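Local coordinates for malonyl CoA-acyl carrier protein transacylase (Burkholderia pseudomallei, PDB 3G87) that probably transfers the malonyl group of malonyl-CoA to holo-acyl carrier protein, releasing free CoA, at residues L32-L40 and F107-A115. Numbering follows the deposited sequence.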
loop_
_atom_site.group_PDB
_atom_site.type_symbol
_atom_site.label_atom_id
_atom_site.label_comp_id
_atom_site.label_asym_id
_atom_site.label_seq_id
_atom_site.Cartn_x
_atom_site.Cartn_y
_atom_site.Cartn_z
ATOM N N LEU A 32 22.674 2.591 -2.706
ATOM C CA LEU A 32 21.244 2.763 -2.928
ATOM C C LEU A 32 20.809 4.060 -2.242
ATOM O O LEU A 32 20.175 4.901 -2.870
ATOM C CB LEU A 32 20.468 1.546 -2.397
ATOM C CG LEU A 32 20.180 0.422 -3.399
ATOM C CD1 LEU A 32 21.298 0.249 -4.368
ATOM C CD2 LEU A 32 19.850 -0.917 -2.776
ATOM N N THR A 33 21.223 4.265 -0.984
ATOM C CA THR A 33 20.883 5.498 -0.276
ATOM C C THR A 33 21.288 6.774 -1.014
ATOM O O THR A 33 20.468 7.695 -1.163
ATOM C CB THR A 33 21.413 5.469 1.134
ATOM O OG1 THR A 33 20.834 4.361 1.815
ATOM C CG2 THR A 33 21.050 6.719 1.894
ATOM N N ALA A 34 22.519 6.834 -1.517
ATOM C CA ALA A 34 22.963 8.001 -2.282
ATOM C C ALA A 34 22.166 8.130 -3.564
ATOM O O ALA A 34 21.883 9.256 -3.982
ATOM C CB ALA A 34 24.455 7.936 -2.604
ATOM N N GLN A 35 21.819 6.997 -4.199
ATOM C CA GLN A 35 20.948 7.060 -5.365
ATOM C C GLN A 35 19.600 7.684 -5.014
ATOM O O GLN A 35 19.017 8.410 -5.819
ATOM C CB GLN A 35 20.679 5.665 -5.978
ATOM C CG GLN A 35 21.876 5.042 -6.609
ATOM C CD GLN A 35 21.601 3.627 -7.093
ATOM O OE1 GLN A 35 20.507 3.050 -6.909
ATOM N NE2 GLN A 35 22.600 3.061 -7.738
ATOM N N ALA A 36 19.087 7.365 -3.830
ATOM C CA ALA A 36 17.770 7.863 -3.443
ATOM C C ALA A 36 17.865 9.359 -3.122
ATOM O O ALA A 36 17.006 10.113 -3.562
ATOM C CB ALA A 36 17.176 7.053 -2.245
ATOM N N ASP A 37 18.897 9.794 -2.373
ATOM C CA ASP A 37 19.058 11.247 -2.144
ATOM C C ASP A 37 19.172 11.997 -3.464
ATOM O O ASP A 37 18.648 13.101 -3.583
ATOM C CB ASP A 37 20.284 11.609 -1.314
ATOM C CG ASP A 37 20.341 10.906 0.003
ATOM O OD1 ASP A 37 19.261 10.471 0.483
ATOM O OD2 ASP A 37 21.492 10.797 0.534
ATOM N N ALA A 38 19.852 11.443 -4.463
ATOM C CA ALA A 38 19.978 12.222 -5.707
ATOM C C ALA A 38 18.655 12.330 -6.472
ATOM O O ALA A 38 18.432 13.299 -7.207
ATOM C CB ALA A 38 21.129 11.680 -6.605
ATOM N N VAL A 39 17.763 11.342 -6.309
ATOM C CA VAL A 39 16.520 11.335 -7.055
ATOM C C VAL A 39 15.558 12.343 -6.415
ATOM O O VAL A 39 14.816 13.100 -7.083
ATOM C CB VAL A 39 15.904 9.922 -7.073
ATOM C CG1 VAL A 39 14.391 10.011 -7.338
ATOM C CG2 VAL A 39 16.615 8.977 -8.135
ATOM N N LEU A 40 15.631 12.368 -5.088
ATOM C CA LEU A 40 14.694 13.053 -4.243
ATOM C C LEU A 40 15.120 14.486 -3.927
ATOM O O LEU A 40 14.253 15.365 -3.754
ATOM C CB LEU A 40 14.578 12.267 -2.943
ATOM C CG LEU A 40 13.758 10.982 -3.005
ATOM C CD1 LEU A 40 13.999 10.257 -1.725
ATOM C CD2 LEU A 40 12.251 11.199 -3.154
ATOM N N PHE A 107 15.642 0.013 -8.895
ATOM C CA PHE A 107 15.427 0.742 -7.663
ATOM C C PHE A 107 15.164 2.220 -7.886
ATOM O O PHE A 107 14.241 2.741 -7.387
ATOM C CB PHE A 107 16.563 0.505 -6.691
ATOM C CG PHE A 107 16.539 1.376 -5.495
ATOM C CD1 PHE A 107 15.636 1.181 -4.495
ATOM C CD2 PHE A 107 17.433 2.394 -5.361
ATOM C CE1 PHE A 107 15.639 1.972 -3.423
ATOM C CE2 PHE A 107 17.417 3.170 -4.281
ATOM C CZ PHE A 107 16.519 2.961 -3.315
ATOM N N GLU A 108 15.980 2.860 -8.680
ATOM C CA GLU A 108 15.830 4.251 -8.992
ATOM C C GLU A 108 14.568 4.560 -9.749
ATOM O O GLU A 108 13.971 5.557 -9.546
ATOM C CB GLU A 108 17.014 4.762 -9.807
ATOM C CG GLU A 108 18.237 5.031 -9.057
ATOM C CD GLU A 108 19.494 4.988 -9.933
ATOM O OE1 GLU A 108 19.520 4.250 -10.904
ATOM O OE2 GLU A 108 20.441 5.701 -9.651
ATOM N N THR A 109 14.175 3.677 -10.630
ATOM C CA THR A 109 13.051 3.943 -11.458
ATOM C C THR A 109 11.780 3.875 -10.629
ATOM O O THR A 109 10.922 4.652 -10.820
ATOM C CB THR A 109 13.001 3.016 -12.673
ATOM O OG1 THR A 109 14.125 3.222 -13.483
ATOM C CG2 THR A 109 11.825 3.291 -13.493
ATOM N N GLY A 110 11.698 2.961 -9.689
ATOM C CA GLY A 110 10.543 2.862 -8.799
ATOM C C GLY A 110 10.445 4.092 -7.919
ATOM O O GLY A 110 9.345 4.647 -7.731
ATOM N N LEU A 111 11.593 4.569 -7.428
ATOM C CA LEU A 111 11.610 5.705 -6.560
ATOM C C LEU A 111 11.144 6.910 -7.370
ATOM O O LEU A 111 10.298 7.686 -6.913
ATOM C CB LEU A 111 12.985 5.907 -5.906
ATOM C CG LEU A 111 13.157 7.124 -4.968
ATOM C CD1 LEU A 111 12.190 7.068 -3.740
ATOM C CD2 LEU A 111 14.576 7.233 -4.502
ATOM N N LYS A 112 11.626 7.033 -8.607
ATOM C CA LYS A 112 11.101 8.074 -9.470
ATOM C C LYS A 112 9.586 7.994 -9.678
ATOM O O LYS A 112 8.889 9.037 -9.633
ATOM C CB LYS A 112 11.811 8.056 -10.823
ATOM C CG LYS A 112 13.181 8.690 -10.817
ATOM C CD LYS A 112 13.925 8.109 -11.985
ATOM C CE LYS A 112 14.921 9.079 -12.544
ATOM N NZ LYS A 112 16.123 8.377 -13.117
ATOM N N LEU A 113 9.053 6.790 -9.897
ATOM C CA LEU A 113 7.607 6.693 -10.016
ATOM C C LEU A 113 6.883 7.122 -8.729
ATOM O O LEU A 113 5.843 7.787 -8.816
ATOM C CB LEU A 113 7.164 5.301 -10.436
ATOM C CG LEU A 113 7.662 4.712 -11.765
ATOM C CD1 LEU A 113 7.247 3.230 -11.772
ATOM C CD2 LEU A 113 7.148 5.437 -13.083
ATOM N N VAL A 114 7.441 6.752 -7.586
ATOM C CA VAL A 114 6.887 7.009 -6.274
ATOM C C VAL A 114 6.820 8.492 -5.901
ATOM O O VAL A 114 5.849 8.945 -5.430
ATOM C CB VAL A 114 7.571 6.171 -5.189
ATOM C CG1 VAL A 114 7.302 6.677 -3.882
ATOM C CG2 VAL A 114 7.183 4.756 -5.254
ATOM N N ALA A 115 7.896 9.206 -6.164
ATOM C CA ALA A 115 7.953 10.622 -6.013
ATOM C C ALA A 115 6.908 11.363 -6.839
ATOM O O ALA A 115 6.322 12.233 -6.360
ATOM C CB ALA A 115 9.303 11.126 -6.259
HETATM O O HOH W 1 20.003 8.872 -8.400
#
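Leu32 meets Phe107 and Leu40 meets Ala115 at the two ends of a helix pair, 32-40 and 107-115, that runs in the same general direction with 34° between the axes and a closest approach of 10.0 Å. That separation leaves room for a layer of large side chains. Phe107, its ring carried anti to the backbone N (chi1 171°), reaches across to helix 32-40; Leu32 CG sits over one face in a CH-pi contact, 4.2 Å from the ring centroid, while Gln35 OE1 approaches the ring edge, 3.5 Å from Phe107 CD2. One turn on, Leu111 pushes CD2 against Ala36, where the fit is tight: CD2 lies 3.4 Å from Ala36 CB, and the small methyl of alanine lets the branched leucine come this near the backbone. Leu40 crosses the same branch at about a right angle, and Val39 CG1 lies 3.9 Å from both Leu111 CG and Lys112 CG. At the partly exposed border of the contact, the Gln35 amide stacks on the Glu108 carboxylate with planes 27° apart, and a water donates to Gln35 O (2.8 Å) and weakly to Glu108 OE2. Long polar chains suit this border: their methylenes pack, while the Glu108 carboxylate can still reach water. Tyr75 and Tyr67 of helix 59-81 adjoin the apolar layer, so that helices 30-40, 59-81 and 107-123 pack together, partly buried, in the acyltransferase domain.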